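Local coordinates for protein 5-formaminoimidazole-4-carboxamide-1-(Beta)-D-ribofuranosyl 5'-monophosphate synthetase (Thermococcus kodakarensis, PDB 2PBZ) that binds ATP and probably serves as a metal-dependent, carbon-nitrogen bond-forming ligase in the IMP branch of purine biosynthesis, at residues 53-57 with 72-76; 213-217 with 271-277; 183-189 with 278-284. All coordinates share one frame; numbering follows the deposited sequence.

Contact 1. Residues 53-57 with 72-76; sequences EMTSI and AYLGI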
loop_
_atom_site.group_PDB
_atom_site.type_symbol
_atom_site.label_atom_id
_atom_site.label_comp_id
_atom_site.label_asym_id
_atom_site.label_seq_id
_atom_site.Cartn_x
_atom_site.Cartn_y
_atom_site.Cartn_z
ATOM N N GLU A 53 27.168 -21.764 -6.055
ATOM C CA GLU A 53 27.684 -20.562 -5.403
ATOM C C GLU A 53 27.612 -19.405 -6.399
ATOM O O GLU A 53 27.700 -19.627 -7.606
ATOM C CB GLU A 53 29.151 -20.772 -4.986
ATOM C CG GLU A 53 29.382 -21.811 -3.896
ATOM C CD GLU A 53 28.881 -21.349 -2.522
ATOM O OE1 GLU A 53 29.342 -20.273 -2.041
ATOM O OE2 GLU A 53 28.031 -22.071 -1.923
HETATM N N MSE A 54 27.475 -18.180 -5.885
HETATM C CA MSE A 54 27.391 -16.973 -6.720
HETATM C C MSE A 54 28.751 -16.307 -6.914
HETATM O O MSE A 54 28.856 -15.259 -7.550
HETATM C CB MSE A 54 26.457 -15.947 -6.077
HETATM C CG MSE A 54 25.140 -16.496 -5.578
HETATM SE SE MSE A 54 23.963 -17.146 -6.976
HETATM C CE MSE A 54 23.484 -15.467 -7.792
ATOM N N THR A 55 29.785 -16.926 -6.363
ATOM C CA THR A 55 31.131 -16.389 -6.435
ATOM C C THR A 55 31.668 -16.193 -7.852
ATOM O O THR A 55 32.819 -15.813 -8.025
ATOM C CB THR A 55 32.091 -17.288 -5.646
ATOM O OG1 THR A 55 32.140 -18.581 -6.252
ATOM C CG2 THR A 55 31.591 -17.464 -4.212
ATOM N N SER A 56 30.850 -16.437 -8.867
ATOM C CA SER A 56 31.291 -16.270 -10.249
ATOM C C SER A 56 31.292 -14.800 -10.672
ATOM O O SER A 56 30.964 -14.483 -11.806
ATOM C CB SER A 56 30.379 -17.071 -11.183
ATOM O OG SER A 56 29.909 -18.231 -10.524
ATOM N N ILE A 57 31.663 -13.914 -9.750
ATOM C CA ILE A 57 31.725 -12.465 -10.012
ATOM C C ILE A 57 32.866 -12.010 -10.941
ATOM O O ILE A 57 33.603 -11.054 -10.639
ATOM C CB ILE A 57 31.853 -11.658 -8.712
ATOM C CG1 ILE A 57 33.011 -12.192 -7.852
ATOM C CG2 ILE A 57 30.515 -11.687 -7.974
ATOM C CD1 ILE A 57 33.301 -11.335 -6.633
ATOM N N ALA A 72 26.472 -11.101 1.771
ATOM C CA ALA A 72 26.121 -12.351 2.411
ATOM C C ALA A 72 26.465 -13.526 1.482
ATOM O O ALA A 72 26.632 -14.658 1.936
ATOM C CB ALA A 72 24.629 -12.345 2.766
ATOM N N TYR A 73 26.580 -13.242 0.186
ATOM C CA TYR A 73 26.911 -14.263 -0.818
ATOM C C TYR A 73 28.380 -14.152 -1.205
ATOM O O TYR A 73 28.987 -15.110 -1.687
ATOM C CB TYR A 73 26.084 -14.079 -2.093
ATOM C CG TYR A 73 24.711 -14.714 -2.093
ATOM C CD1 TYR A 73 23.575 -13.942 -2.285
ATOM C CD2 TYR A 73 24.553 -16.097 -1.959
ATOM C CE1 TYR A 73 22.306 -14.523 -2.344
ATOM C CE2 TYR A 73 23.279 -16.697 -2.018
ATOM C CZ TYR A 73 22.159 -15.898 -2.213
ATOM O OH TYR A 73 20.899 -16.458 -2.295
ATOM N N LEU A 74 28.939 -12.966 -1.011
ATOM C CA LEU A 74 30.328 -12.713 -1.354
ATOM C C LEU A 74 30.888 -11.745 -0.312
ATOM O O LEU A 74 30.222 -10.767 0.066
ATOM C CB LEU A 74 30.409 -12.066 -2.740
ATOM C CG LEU A 74 29.357 -12.493 -3.762
ATOM C CD1 LEU A 74 29.223 -11.422 -4.836
ATOM C CD2 LEU A 74 29.718 -13.854 -4.352
ATOM N N GLY A 75 32.102 -11.995 0.160
ATOM C CA GLY A 75 32.651 -11.080 1.143
ATOM C C GLY A 75 32.803 -9.674 0.586
ATOM O O GLY A 75 32.652 -9.445 -0.616
ATOM N N ILE A 76 33.112 -8.729 1.469
ATOM C CA ILE A 76 33.319 -7.337 1.075
ATOM C C ILE A 76 34.632 -7.209 0.295
ATOM O O ILE A 76 34.750 -6.386 -0.630
ATOM C CB ILE A 76 33.379 -6.440 2.317
ATOM C CG1 ILE A 76 32.203 -6.781 3.238
ATOM C CG2 ILE A 76 33.334 -4.986 1.906
ATOM C CD1 ILE A 76 32.123 -5.928 4.503
#
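In the N-terminal Rossmann-like part of the chain, Met54 and Thr55, on the loop that follows strand 47-50, pack against Tyr73 and Leu74 at the C-terminal end of helix 70-73. Met54 is modelled as selenomethionine. Its CG lies over one face of the Tyr73 ring, toward the rim, 4.0 Å from the centroid in a CH-pi contact. The chain bends at chi2 and chi3 (-66° and -70°), and SE ends above the same ring, 5.2 Å from the centroid, a rather distant Met-aromatic contact. Leu74, the first residue to depart from helical geometry, puts its two methyls to different uses. CD2 lies on the loop backbone, 3.6 Å from Thr55 CA and equally near Met54 O, while CD1 meets Ile57 CG2 tip to tip at 3.4 Å. Side chain to side chain the contact is apolar. Ile8 of strand 5-8 touches both Met54 and Tyr73, Tyr30 of strand 27-31 adds to the surroundings of Met54, and Ile79 of helix 76-80 lies against Leu74. The loop leaving a strand of the three-stranded parallel sheet thus meets a helix end, consistent with the Rossmann-like fold of this family.

Contact 2. Residues 213-217 with 271-277; sequences GNRAI and GGSNADH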
loop_
_atom_site.group_PDB
_atom_site.type_symbol
_atom_site.label_atom_id
_atom_site.label_comp_id
_atom_site.label_asym_id
_atom_site.label_seq_id
_atom_site.Cartn_x
_atom_site.Cartn_y
_atom_site.Cartn_z
ATOM N N GLY A 213 8.111 -8.462 4.308
ATOM C CA GLY A 213 7.798 -7.684 3.119
ATOM C C GLY A 213 7.891 -6.184 3.337
ATOM O O GLY A 213 8.439 -5.718 4.336
ATOM N N ASN A 214 7.339 -5.425 2.400
ATOM C CA ASN A 214 7.393 -3.981 2.473
ATOM C C ASN A 214 6.088 -3.343 2.003
ATOM O O ASN A 214 5.463 -3.830 1.068
ATOM C CB ASN A 214 8.548 -3.478 1.598
ATOM C CG ASN A 214 9.883 -4.120 1.953
ATOM O OD1 ASN A 214 10.618 -3.629 2.809
ATOM N ND2 ASN A 214 10.194 -5.229 1.300
ATOM N N ARG A 215 5.694 -2.249 2.657
ATOM C CA ARG A 215 4.482 -1.501 2.301
ATOM C C ARG A 215 4.864 -0.102 1.813
ATOM O O ARG A 215 5.583 0.622 2.508
ATOM C CB ARG A 215 3.546 -1.293 3.504
ATOM C CG ARG A 215 2.990 -2.518 4.192
ATOM C CD ARG A 215 1.955 -2.073 5.219
ATOM N NE ARG A 215 1.510 -3.137 6.122
ATOM C CZ ARG A 215 2.194 -3.574 7.179
ATOM N NH1 ARG A 215 3.377 -3.040 7.484
ATOM N NH2 ARG A 215 1.684 -4.545 7.947
ATOM N N ALA A 216 4.377 0.290 0.643
ATOM C CA ALA A 216 4.657 1.632 0.149
ATOM C C ALA A 216 3.782 2.577 0.973
ATOM O O ALA A 216 2.596 2.306 1.190
ATOM C CB ALA A 216 4.306 1.748 -1.333
ATOM N N ILE A 217 4.363 3.678 1.442
ATOM C CA ILE A 217 3.626 4.643 2.247
ATOM C C ILE A 217 3.805 6.076 1.761
ATOM O O ILE A 217 4.919 6.509 1.476
ATOM C CB ILE A 217 4.048 4.544 3.750
ATOM C CG1 ILE A 217 3.762 5.857 4.473
ATOM C CG2 ILE A 217 5.516 4.211 3.871
ATOM C CD1 ILE A 217 4.172 5.842 5.928
ATOM N N GLY A 271 15.383 -2.417 -0.951
ATOM C CA GLY A 271 14.517 -3.578 -0.838
ATOM C C GLY A 271 13.091 -3.120 -0.591
ATOM O O GLY A 271 12.131 -3.721 -1.087
ATOM N N GLY A 272 12.958 -2.051 0.196
ATOM C CA GLY A 272 11.655 -1.478 0.454
ATOM C C GLY A 272 11.278 -0.766 -0.829
ATOM O O GLY A 272 10.203 -0.180 -0.950
ATOM N N SER A 273 12.198 -0.808 -1.794
ATOM C CA SER A 273 11.960 -0.196 -3.097
ATOM C C SER A 273 11.170 -1.134 -4.017
ATOM O O SER A 273 10.811 -0.755 -5.129
ATOM C CB SER A 273 13.282 0.234 -3.758
ATOM O OG SER A 273 14.251 -0.797 -3.726
ATOM N N ASN A 274 10.909 -2.355 -3.545
ATOM C CA ASN A 274 10.119 -3.314 -4.313
ATOM C C ASN A 274 8.644 -2.888 -4.212
ATOM O O ASN A 274 7.812 -3.298 -5.024
ATOM C CB ASN A 274 10.255 -4.747 -3.760
ATOM C CG ASN A 274 11.598 -5.387 -4.072
ATOM O OD1 ASN A 274 12.105 -5.282 -5.177
ATOM N ND2 ASN A 274 12.160 -6.084 -3.100
ATOM N N ALA A 275 8.327 -2.076 -3.209
ATOM C CA ALA A 275 6.962 -1.608 -3.032
ATOM C C ALA A 275 6.660 -0.608 -4.144
ATOM O O ALA A 275 7.585 -0.053 -4.738
ATOM C CB ALA A 275 6.785 -0.959 -1.650
ATOM N N ASP A 276 5.370 -0.384 -4.409
ATOM C CA ASP A 276 4.917 0.518 -5.464
ATOM C C ASP A 276 4.893 2.007 -5.063
ATOM O O ASP A 276 3.876 2.524 -4.583
ATOM C CB ASP A 276 3.532 0.043 -5.947
ATOM C CG ASP A 276 2.954 0.898 -7.067
ATOM O OD1 ASP A 276 3.692 1.260 -7.997
ATOM O OD2 ASP A 276 1.742 1.189 -7.017
ATOM N N HIS A 277 6.020 2.687 -5.274
ATOM C CA HIS A 277 6.151 4.106 -4.949
ATOM C C HIS A 277 5.911 4.948 -6.194
ATOM O O HIS A 277 6.144 4.477 -7.305
ATOM C CB HIS A 277 7.567 4.435 -4.453
ATOM C CG HIS A 277 8.067 3.529 -3.372
ATOM N ND1 HIS A 277 7.497 3.470 -2.116
ATOM C CD2 HIS A 277 9.086 2.638 -3.364
ATOM C CE1 HIS A 277 8.143 2.583 -1.384
ATOM N NE2 HIS A 277 9.111 2.062 -2.117
HETATM O O HOH W 1 6.569 5.963 -1.047
#
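Ala216 and Ala275 bring the extended end of strand 211-216 close to the loop 271-277, with their CA atoms 5.1 Å apart; Asn214 and Gly272 come almost as near. The loop is not a further strand of the sheet. It begins with a beta turn in which Asn274 N donates to Gly271 O at 3.1 Å, and Gly271 enters that turn with a positive phi of 117°. Beyond the turn the chain straightens and runs past the strand. Asn214 points its side chain at the turn, its CG 3.5 Å from Gly272 CA, so the amide lies against glycine backbone. Two residues on, the methyl of Ala216 nests among three loop residues: Ala275 CB at 3.7 Å, Asp276 O at 3.4 Å and, obliquely, the His277 ring. That ring is fixed at both nitrogens. NE2 donates to Gly272 O (2.8 Å, 153° at the hydrogen), with the acceptor near the ring plane, a bond that ties His277 to the turn. ND1 lies 2.9 Å from a water that donates to Ile217 O, bridging the two segments. His277 also meets the ring of His174. The antiparallel sheet belongs to the part of the chain related to ATP-grasp proteins; Tyr172, seen to bind ATP, has its side chain about 6 Å from Gly272. Strand 211-216 lies beside strand 183-194, with Gly213 and Arg215 hydrogen-bonded to Val193 and Glu191. Along its other edge Gly213 and Asn214 pair with an antiparallel strand of the second subunit, whose Glu191 and Arg287 form salt bridges with Arg215 and Asp276.

Contact 3. Residues 183-189 with 278-284; sequences RLELLGV and WYSELYW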
loop_
_atom_site.group_PDB
_atom_site.type_symbol
_atom_site.label_atom_id
_atom_site.label_comp_id
_atom_site.label_asym_id
_atom_site.label_seq_id
_atom_site.Cartn_x
_atom_site.Cartn_y
_atom_site.Cartn_z
ATOM N N ARG A 183 21.707 15.387 -9.614
ATOM C CA ARG A 183 20.643 15.733 -8.683
ATOM C C ARG A 183 20.303 14.573 -7.773
ATOM O O ARG A 183 20.541 13.421 -8.106
ATOM C CB ARG A 183 19.382 16.181 -9.426
ATOM C CG ARG A 183 18.632 15.067 -10.114
ATOM C CD ARG A 183 17.367 15.557 -10.805
ATOM N NE ARG A 183 16.757 14.491 -11.595
ATOM C CZ ARG A 183 15.749 14.655 -12.446
ATOM N NH1 ARG A 183 15.215 15.854 -12.632
ATOM N NH2 ARG A 183 15.275 13.611 -13.112
ATOM N N LEU A 184 19.759 14.906 -6.611
ATOM C CA LEU A 184 19.344 13.935 -5.617
ATOM C C LEU A 184 17.843 13.746 -5.759
ATOM O O LEU A 184 17.089 14.716 -5.702
ATOM C CB LEU A 184 19.649 14.438 -4.208
ATOM C CG LEU A 184 19.038 13.597 -3.083
ATOM C CD1 LEU A 184 19.612 12.197 -3.175
ATOM C CD2 LEU A 184 19.315 14.223 -1.727
ATOM N N GLU A 185 17.416 12.499 -5.943
ATOM C CA GLU A 185 15.998 12.185 -6.097
ATOM C C GLU A 185 15.455 11.398 -4.903
ATOM O O GLU A 185 16.003 10.365 -4.542
ATOM C CB GLU A 185 15.782 11.382 -7.388
ATOM C CG GLU A 185 15.834 12.189 -8.680
ATOM C CD GLU A 185 16.044 11.313 -9.907
ATOM O OE1 GLU A 185 15.634 10.147 -9.864
ATOM O OE2 GLU A 185 16.605 11.781 -10.919
ATOM N N LEU A 186 14.392 11.917 -4.292
ATOM C CA LEU A 186 13.716 11.275 -3.156
ATOM C C LEU A 186 12.607 10.501 -3.870
ATOM O O LEU A 186 11.607 11.080 -4.288
ATOM C CB LEU A 186 13.141 12.351 -2.218
ATOM C CG LEU A 186 12.380 12.094 -0.903
ATOM C CD1 LEU A 186 12.275 10.623 -0.622
ATOM C CD2 LEU A 186 13.075 12.826 0.239
ATOM N N LEU A 187 12.797 9.193 -4.013
ATOM C CA LEU A 187 11.860 8.368 -4.754
ATOM C C LEU A 187 10.852 7.493 -4.029
ATOM O O LEU A 187 10.061 6.818 -4.657
ATOM C CB LEU A 187 12.646 7.517 -5.757
ATOM C CG LEU A 187 13.418 8.390 -6.755
ATOM C CD1 LEU A 187 14.274 7.535 -7.631
ATOM C CD2 LEU A 187 12.454 9.192 -7.604
ATOM N N GLY A 188 10.858 7.497 -2.714
ATOM C CA GLY A 188 9.879 6.691 -2.025
ATOM C C GLY A 188 10.123 6.551 -0.548
ATOM O O GLY A 188 11.197 6.867 -0.040
ATOM N N VAL A 189 9.091 6.098 0.145
ATOM C CA VAL A 189 9.182 5.861 1.570
ATOM C C VAL A 189 8.497 4.528 1.814
ATOM O O VAL A 189 7.333 4.323 1.493
ATOM C CB VAL A 189 8.493 6.944 2.421
ATOM C CG1 VAL A 189 8.728 6.638 3.892
ATOM C CG2 VAL A 189 9.031 8.323 2.062
ATOM N N TRP A 278 5.418 6.177 -6.015
ATOM C CA TRP A 278 5.261 7.085 -7.150
ATOM C C TRP A 278 6.417 8.075 -6.926
ATOM O O TRP A 278 7.570 7.644 -6.982
ATOM C CB TRP A 278 3.863 7.749 -7.198
ATOM C CG TRP A 278 3.403 8.481 -5.978
ATOM C CD1 TRP A 278 2.990 7.933 -4.803
ATOM C CD2 TRP A 278 3.299 9.904 -5.816
ATOM N NE1 TRP A 278 2.631 8.920 -3.918
ATOM C CE2 TRP A 278 2.812 10.141 -4.511
ATOM C CE3 TRP A 278 3.575 11.002 -6.645
ATOM C CZ2 TRP A 278 2.592 11.436 -4.012
ATOM C CZ3 TRP A 278 3.357 12.292 -6.147
ATOM C CH2 TRP A 278 2.870 12.494 -4.844
ATOM N N TYR A 279 6.183 9.353 -6.654
ATOM C CA TYR A 279 7.332 10.255 -6.418
ATOM C C TYR A 279 8.236 10.444 -7.641
ATOM O O TYR A 279 8.465 11.567 -8.067
ATOM C CB TYR A 279 8.191 9.754 -5.250
ATOM C CG TYR A 279 7.610 10.039 -3.893
ATOM C CD1 TYR A 279 6.259 10.340 -3.737
ATOM C CD2 TYR A 279 8.395 9.952 -2.753
ATOM C CE1 TYR A 279 5.706 10.541 -2.478
ATOM C CE2 TYR A 279 7.849 10.151 -1.492
ATOM C CZ TYR A 279 6.506 10.442 -1.357
ATOM O OH TYR A 279 5.960 10.604 -0.111
ATOM N N SER A 280 8.776 9.359 -8.189
ATOM C CA SER A 280 9.608 9.457 -9.369
ATOM C C SER A 280 8.868 10.263 -10.445
ATOM O O SER A 280 9.480 10.863 -11.339
ATOM C CB SER A 280 9.925 8.065 -9.878
ATOM O OG SER A 280 8.807 7.222 -9.699
ATOM N N GLU A 281 7.541 10.262 -10.353
ATOM C CA GLU A 281 6.687 10.996 -11.286
ATOM C C GLU A 281 6.914 12.501 -11.137
ATOM O O GLU A 281 6.477 13.293 -11.965
ATOM C CB GLU A 281 5.217 10.653 -11.021
ATOM C CG GLU A 281 4.897 9.206 -11.309
ATOM C CD GLU A 281 3.492 8.790 -10.903
ATOM O OE1 GLU A 281 3.203 7.585 -10.992
ATOM O OE2 GLU A 281 2.677 9.647 -10.503
ATOM N N LEU A 282 7.593 12.891 -10.068
ATOM C CA LEU A 282 7.887 14.290 -9.827
ATOM C C LEU A 282 9.078 14.707 -10.690
ATOM O O LEU A 282 9.194 15.868 -11.089
ATOM C CB LEU A 282 8.199 14.505 -8.343
ATOM C CG LEU A 282 7.091 14.083 -7.369
ATOM C CD1 LEU A 282 7.632 14.005 -5.956
ATOM C CD2 LEU A 282 5.938 15.048 -7.470
ATOM N N TYR A 283 9.960 13.758 -10.992
ATOM C CA TYR A 283 11.124 14.053 -11.813
ATOM C C TYR A 283 10.872 13.586 -13.223
ATOM O O TYR A 283 11.473 14.096 -14.172
ATOM C CB TYR A 283 12.358 13.353 -11.268
ATOM C CG TYR A 283 12.575 13.603 -9.807
ATOM C CD1 TYR A 283 11.963 12.798 -8.856
ATOM C CD2 TYR A 283 13.356 14.669 -9.368
ATOM C CE1 TYR A 283 12.123 13.047 -7.496
ATOM C CE2 TYR A 283 13.515 14.930 -8.017
ATOM C CZ TYR A 283 12.894 14.113 -7.082
ATOM O OH TYR A 283 13.034 14.353 -5.744
ATOM N N TRP A 284 9.987 12.604 -13.356
ATOM C CA TRP A 284 9.634 12.048 -14.655
ATOM C C TRP A 284 8.145 12.067 -14.903
ATOM O O TRP A 284 7.353 12.180 -13.981
ATOM C CB TRP A 284 10.166 10.632 -14.767
ATOM C CG TRP A 284 11.567 10.653 -15.235
ATOM C CD1 TRP A 284 12.009 10.869 -16.517
ATOM C CD2 TRP A 284 12.739 10.533 -14.426
ATOM N NE1 TRP A 284 13.386 10.891 -16.553
ATOM C CE2 TRP A 284 13.861 10.687 -15.284
ATOM C CE3 TRP A 284 12.954 10.315 -13.061
ATOM C CZ2 TRP A 284 15.164 10.626 -14.819
ATOM C CZ3 TRP A 284 14.237 10.258 -12.602
ATOM C CH2 TRP A 284 15.335 10.412 -13.478
HETATM O O HOH W 2 14.749 16.290 -4.834
#
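Leu187 and Tyr283 form the apolar centre, where strand 183-194 of the ATP-grasp-related sheet meets the short helix 280-283. Leu187 CD2 reaches 3.4 Å from Ser280 CA and 3.8 Å from Tyr283 CD1. To one side, the Tyr279 ring lies obliquely along the strand backbone, its CD2 3.5 Å from Gly188 N, with Val189 CG2 beyond. The side chains of Tyr283 and Glu185 run antiparallel alongside each other, Glu185 CG almost centrally over one face of the ring, 3.5 Å from the centroid and 9° off the normal. At the far end of the ring the hydroxyl takes a nearly straight bond from Leu186 N (3.1 Å, 165°), and a water joins the same OH to Leu184 O. At the polar edge, outstretched Arg183 makes a salt bridge from NE to Glu185 OE2 at 2.8 Å, on the anti side of the carboxylate. One face of its guanidinium lies against the Tyr283 side chain. The group stands nearly upright on Trp284 (planes 87° apart) in a cation-pi contact, with Arg183 NH2 3.2 Å from Trp284 CH2. Glu185 OE1, at the indole edge, forms a salt bridge with Arg293 of helix 290-302. Pairing with two arginines probably keeps the buried carboxylate ionised, and the charges join the strand to helix 290-302 through Arg293 and to Trp284, just after helix 280-283, by cation-pi contact.

Contacts 2 and 3 belong to one unit. Their strands, 211-216 and 183-194, are neighbours in the five-stranded antiparallel sheet, their second segments run on without a break, and they meet directly, with a probable hydrogen bond from Ile217 N to Val189 O at 3.0 Å. Contact 3 is the buried one, rich in aromatic rings and paired charges; contact 2 is partly buried, built from small residues, backbone, an asparagine and one hydrogen-bonded histidine. Both reach the third subunit, and contact 2 also pairs with the second. Contact 1 stands apart in the Rossmann-like part, its centre 26 Å from that of contact 2 and 31 Å from that of contact 3. Also partly buried, it is apolar and joins a loop to a helix end.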